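Local coordinates for prolyl 4-hydroxylase (Paramecium bursaria Chlorella virus 1, PDB 5C5T), which probably hydroxylates proline residues in collagen-like sequences, as a non-haem metal dioxygenase that consumes 2-oxoglutarate and molecular oxygen, at residues 128-131 against 132-135; 81-84 against 85-89. All coordinates share one frame; numbering follows the deposited sequence.

Coming from the N terminus, the chain reaches contact 2 first: residues 81-89 run along the edge of one sheet as strand 83-84, pass through S85, and join the edge of the other as strand 86-89. About forty residues later, contact 1 closes a tight turn between strands 120-129 and 134-138. The two contacts follow in series, neither nested nor crossed, with centres about 8 Å apart. They fit together as neighbours: strand 83-84 pairs with 134-138, and 86-89 with 120-129, so both connections step between the two sheets of the double-stranded beta-helix fold. Q133 of contact 1 reaches E86 of contact 2.

Contact 1 of 2, residues 128-131 against 132-135; sequences RYKP and GQYY. With AKG (2-oxoglutaric acid), chain C.
K130 and Q133 are the ends of a type II beta turn that carries the chain from strand 120-129 to strand 134-138, which lie in different sheets of the double-stranded beta-helix fold. Backbone Q133 N donates to K130 O at 2.8 Å, and G132 takes the positive phi (97°) usual at the third position of such a turn. The side chain of Q133 adds a second tie. Its CG lies beside its own backbone N (chi1 -68°) and the chain runs on extended, so OE1 turns back to K130 N, 2.8 Å away, in an almost straight bond (174° at the hydrogen). The other end of the amide, NE2, is held by E86. Just before the turn, Y129 points its ring into the ligand pocket: its CD1 edge passes Y134 N at 3.6 Å, and Y129 OH lies 3.6 Å from Y135 CB, near the plane of the Y135 ring. Y129 OH is also 2.7 Å from O3 of the distal carboxylate of 2-oxoglutarate, a weak hydrogen bond that is not settled; the cosubstrate is also hydrogen-bonded to K217 and T172. Y135, stacked on the metal ligand H138, meets its opposite end, with Y135 CE2 3.5 Å from C1 of the carboxylate beside the keto group.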
loop_
_atom_site.group_PDB
_atom_site.type_symbol
_atom_site.label_atom_id
_atom_site.label_comp_id
_atom_site.label_asym_id
_atom_site.label_seq_id
_atom_site.Cartn_x
_atom_site.Cartn_y
_atom_site.Cartn_z
ATOM N N ARG A 128 -6.065 9.923 -1.537
ATOM C CA ARG A 128 -5.455 11.248 -1.659
ATOM C C ARG A 128 -5.437 11.971 -0.327
ATOM O O ARG A 128 -6.400 11.916 0.443
ATOM C CB ARG A 128 -6.214 12.103 -2.683
ATOM C CG ARG A 128 -5.697 13.575 -2.785
ATOM C CD ARG A 128 -6.191 14.210 -4.093
ATOM N NE ARG A 128 -5.684 15.576 -4.310
ATOM C CZ ARG A 128 -6.313 16.659 -3.875
ATOM N NH1 ARG A 128 -7.429 16.539 -3.164
ATOM N NH2 ARG A 128 -5.810 17.864 -4.125
ATOM N N TYR A 129 -4.312 12.641 -0.085
ATOM C CA TYR A 129 -4.077 13.484 1.062
ATOM C C TYR A 129 -3.823 14.939 0.633
ATOM O O TYR A 129 -2.877 15.215 -0.124
ATOM C CB TYR A 129 -2.855 13.029 1.839
ATOM C CG TYR A 129 -2.842 11.623 2.338
ATOM C CD1 TYR A 129 -3.316 11.295 3.580
ATOM C CD2 TYR A 129 -2.332 10.607 1.547
ATOM C CE1 TYR A 129 -3.274 9.982 4.050
ATOM C CE2 TYR A 129 -2.269 9.300 2.010
ATOM C CZ TYR A 129 -2.751 9.004 3.258
ATOM O OH TYR A 129 -2.700 7.719 3.710
ATOM N N LYS A 130 -4.674 15.836 1.125
ATOM C CA LYS A 130 -4.433 17.262 1.071
ATOM C C LYS A 130 -3.558 17.746 2.220
ATOM O O LYS A 130 -3.348 17.048 3.217
ATOM C CB LYS A 130 -5.773 17.988 1.122
ATOM C CG LYS A 130 -6.632 17.740 -0.045
ATOM C CD LYS A 130 -7.958 18.495 0.095
ATOM C CE LYS A 130 -7.754 20.008 -0.029
ATOM N NZ LYS A 130 -8.709 20.809 0.802
ATOM N N PRO A 131 -3.018 18.966 2.104
ATOM C CA PRO A 131 -2.278 19.455 3.262
ATOM C C PRO A 131 -3.078 19.325 4.584
ATOM O O PRO A 131 -4.252 19.646 4.648
ATOM C CB PRO A 131 -2.031 20.918 2.881
ATOM C CG PRO A 131 -1.817 20.845 1.447
ATOM C CD PRO A 131 -2.969 19.951 1.008
ATOM N N GLY A 132 -2.443 18.805 5.617
ATOM C CA GLY A 132 -3.085 18.602 6.890
ATOM C C GLY A 132 -3.596 17.180 7.068
ATOM O O GLY A 132 -3.973 16.796 8.192
ATOM N N GLN A 133 -3.648 16.426 5.964
ATOM C CA GLN A 133 -4.230 15.083 5.986
ATOM C C GLN A 133 -3.137 14.030 6.227
ATOM O O GLN A 133 -1.957 14.238 5.940
ATOM C CB GLN A 133 -5.012 14.817 4.701
ATOM C CG GLN A 133 -6.264 15.685 4.624
ATOM C CD GLN A 133 -7.254 15.234 3.605
ATOM O OE1 GLN A 133 -6.924 14.994 2.470
ATOM N NE2 GLN A 133 -8.501 15.105 4.021
ATOM N N TYR A 134 -3.561 12.911 6.808
ATOM C CA TYR A 134 -2.637 11.930 7.368
ATOM C C TYR A 134 -3.410 10.659 7.680
ATOM O O TYR A 134 -4.613 10.649 7.586
ATOM C CB TYR A 134 -1.976 12.439 8.648
ATOM C CG TYR A 134 -2.930 12.719 9.776
ATOM C CD1 TYR A 134 -3.622 13.942 9.851
ATOM C CD2 TYR A 134 -3.183 11.749 10.743
ATOM C CE1 TYR A 134 -4.491 14.198 10.888
ATOM C CE2 TYR A 134 -4.056 12.006 11.774
ATOM C CZ TYR A 134 -4.703 13.229 11.834
ATOM O OH TYR A 134 -5.581 13.503 12.853
ATOM N N TYR A 135 -2.686 9.596 8.032
ATOM C CA TYR A 135 -3.278 8.294 8.427
ATOM C C TYR A 135 -2.503 7.836 9.666
ATOM O O TYR A 135 -1.365 7.375 9.535
ATOM C CB TYR A 135 -3.181 7.261 7.278
ATOM C CG TYR A 135 -4.078 6.027 7.391
ATOM C CD1 TYR A 135 -4.676 5.643 8.599
ATOM C CD2 TYR A 135 -4.310 5.247 6.260
ATOM C CE1 TYR A 135 -5.488 4.523 8.663
ATOM C CE2 TYR A 135 -5.105 4.123 6.323
ATOM C CZ TYR A 135 -5.722 3.779 7.502
ATOM O OH TYR A 135 -6.515 2.653 7.565
HETATM C C1 AKG C . -2.949 2.649 4.065
HETATM O O1 AKG C . -3.700 3.186 3.194
HETATM O O2 AKG C . -3.353 1.613 4.655
HETATM C C2 AKG C . -1.661 3.318 4.461
HETATM O O5 AKG C . -1.132 2.951 5.475
HETATM C C3 AKG C . -1.075 4.439 3.587
HETATM C C4 AKG C . 0.268 4.906 4.084
HETATM C C5 AKG C . 0.672 6.230 3.489
HETATM O O3 AKG C . -0.208 7.035 3.074
HETATM O O4 AKG C . 1.906 6.509 3.392
#

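Contact 2 of 2, residues 81-84 against 85-89; sequences KSRN and SEQTW
S85 OG accepts a hydrogen bond from Q87 NE2 at 2.8 Å, and the aliphatic part of R83 lies against the same oxygen, with R83 CG 3.4 Å from S85 OG. The bond is bent, 135° at the hydrogen, and OG sits 25° out of the Q87 amide plane. S85 is the step between strand 83-84, which pairs with 134-138, and strand 86-89, which pairs with 120-129; its side chain also touches Y129 of the 2-oxoglutarate pocket. R83 and Q87 reach toward each other from opposite directions across this step. The R83 chain leaves with CG anti to the backbone N and bends at chi3, while Q87 bends at chi2, which brings amide and guanidinium together with their planes inclined by 41°. Q87 OE1 stands over one face of the guanidinium, offset toward its rim, 3.0 Å from both R83 CZ and R83 NH2. That approach from above misses the in-plane N-H directions, so the angle is too poor for a hydrogen bond. Q87 NE2 also sits near R83 NE without bonding to it. What remains is probably electrostatic attraction between OE1 and the cation, consistent with NE2 being the end turned to S85.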
loop_
_atom_site.group_PDB
_atom_site.type_symbol
_atom_site.label_atom_id
_atom_site.label_comp_id
_atom_site.label_asym_id
_atom_site.label_seq_id
_atom_site.Cartn_x
_atom_site.Cartn_y
_atom_site.Cartn_z
ATOM N N LYS A 81 -7.315 10.627 15.752
ATOM C CA LYS A 81 -6.622 9.390 15.484
ATOM C C LYS A 81 -6.567 9.144 13.992
ATOM O O LYS A 81 -5.858 9.850 13.276
ATOM C CB LYS A 81 -7.287 8.227 16.199
ATOM C CG LYS A 81 -6.409 7.617 17.273
ATOM C CD LYS A 81 -5.839 8.668 18.185
ATOM C CE LYS A 81 -5.387 8.049 19.494
ATOM N NZ LYS A 81 -5.396 9.061 20.583
ATOM N N SER A 82 -7.362 8.188 13.526
ATOM C CA SER A 82 -7.012 7.393 12.354
ATOM C C SER A 82 -6.926 8.136 11.012
ATOM O O SER A 82 -6.043 8.991 10.809
ATOM C CB SER A 82 -8.004 6.227 12.224
ATOM O OG SER A 82 -7.687 5.182 13.135
ATOM N N ARG A 83 -7.814 7.765 10.087
ATOM C CA ARG A 83 -7.616 8.093 8.687
ATOM C C ARG A 83 -8.341 9.367 8.298
ATOM O O ARG A 83 -9.538 9.552 8.567
ATOM C CB ARG A 83 -8.079 6.949 7.801
ATOM C CG ARG A 83 -7.713 7.140 6.336
ATOM C CD ARG A 83 -8.260 6.004 5.500
ATOM N NE ARG A 83 -9.729 5.969 5.525
ATOM C CZ ARG A 83 -10.462 4.953 5.070
ATOM N NH1 ARG A 83 -9.857 3.880 4.566
ATOM N NH2 ARG A 83 -11.797 5.003 5.124
ATOM N N ASN A 84 -7.586 10.232 7.640
ATOM C CA ASN A 84 -8.045 11.536 7.221
ATOM C C ASN A 84 -7.536 11.698 5.799
ATOM O O ASN A 84 -6.449 12.238 5.596
ATOM C CB ASN A 84 -7.487 12.623 8.157
ATOM C CG ASN A 84 -7.943 14.012 7.791
ATOM O OD1 ASN A 84 -8.992 14.191 7.176
ATOM N ND2 ASN A 84 -7.151 15.017 8.180
ATOM N N SER A 85 -8.300 11.152 4.847
ATOM C CA SER A 85 -7.975 11.115 3.409
ATOM C C SER A 85 -9.280 10.868 2.633
ATOM O O SER A 85 -10.327 10.596 3.231
ATOM C CB SER A 85 -6.955 10.030 3.067
ATOM O OG SER A 85 -7.489 8.745 3.327
ATOM N N GLU A 86 -9.201 11.010 1.315
ATOM C CA GLU A 86 -10.297 10.701 0.379
ATOM C C GLU A 86 -9.890 9.423 -0.336
ATOM O O GLU A 86 -8.699 9.209 -0.520
ATOM C CB GLU A 86 -10.474 11.844 -0.616
ATOM C CG GLU A 86 -10.960 13.124 0.014
ATOM C CD GLU A 86 -9.886 13.829 0.813
ATOM O OE1 GLU A 86 -8.766 14.087 0.270
ATOM O OE2 GLU A 86 -10.179 14.123 1.998
ATOM N N GLN A 87 -10.853 8.562 -0.667
ATOM C CA GLN A 87 -10.568 7.298 -1.349
ATOM C C GLN A 87 -11.542 6.935 -2.466
ATOM O O GLN A 87 -12.717 7.290 -2.438
ATOM C CB GLN A 87 -10.562 6.140 -0.360
ATOM C CG GLN A 87 -9.631 6.328 0.829
ATOM C CD GLN A 87 -10.418 6.653 2.061
ATOM O OE1 GLN A 87 -11.397 5.974 2.367
ATOM N NE2 GLN A 87 -10.025 7.708 2.759
ATOM N N THR A 88 -11.058 6.180 -3.445
ATOM C CA THR A 88 -11.950 5.506 -4.367
ATOM C C THR A 88 -11.438 4.104 -4.689
ATOM O O THR A 88 -10.269 3.783 -4.416
ATOM C CB THR A 88 -12.155 6.345 -5.652
ATOM O OG1 THR A 88 -13.188 5.770 -6.443
ATOM C CG2 THR A 88 -10.855 6.488 -6.484
ATOM N N TRP A 89 -12.340 3.252 -5.166
ATOM C CA TRP A 89 -12.028 1.856 -5.517
ATOM C C TRP A 89 -12.202 1.535 -6.991
ATOM O O TRP A 89 -13.138 2.004 -7.608
ATOM C CB TRP A 89 -12.913 0.877 -4.751
ATOM C CG TRP A 89 -12.784 0.950 -3.262
ATOM C CD1 TRP A 89 -13.556 1.691 -2.417
ATOM C CD2 TRP A 89 -11.877 0.185 -2.420
ATOM N NE1 TRP A 89 -13.185 1.451 -1.104
ATOM C CE2 TRP A 89 -12.146 0.551 -1.085
ATOM C CE3 TRP A 89 -10.886 -0.758 -2.665
ATOM C CZ2 TRP A 89 -11.430 0.016 -0.007
ATOM C CZ3 TRP A 89 -10.170 -1.297 -1.582
ATOM C CH2 TRP A 89 -10.464 -0.926 -0.284
#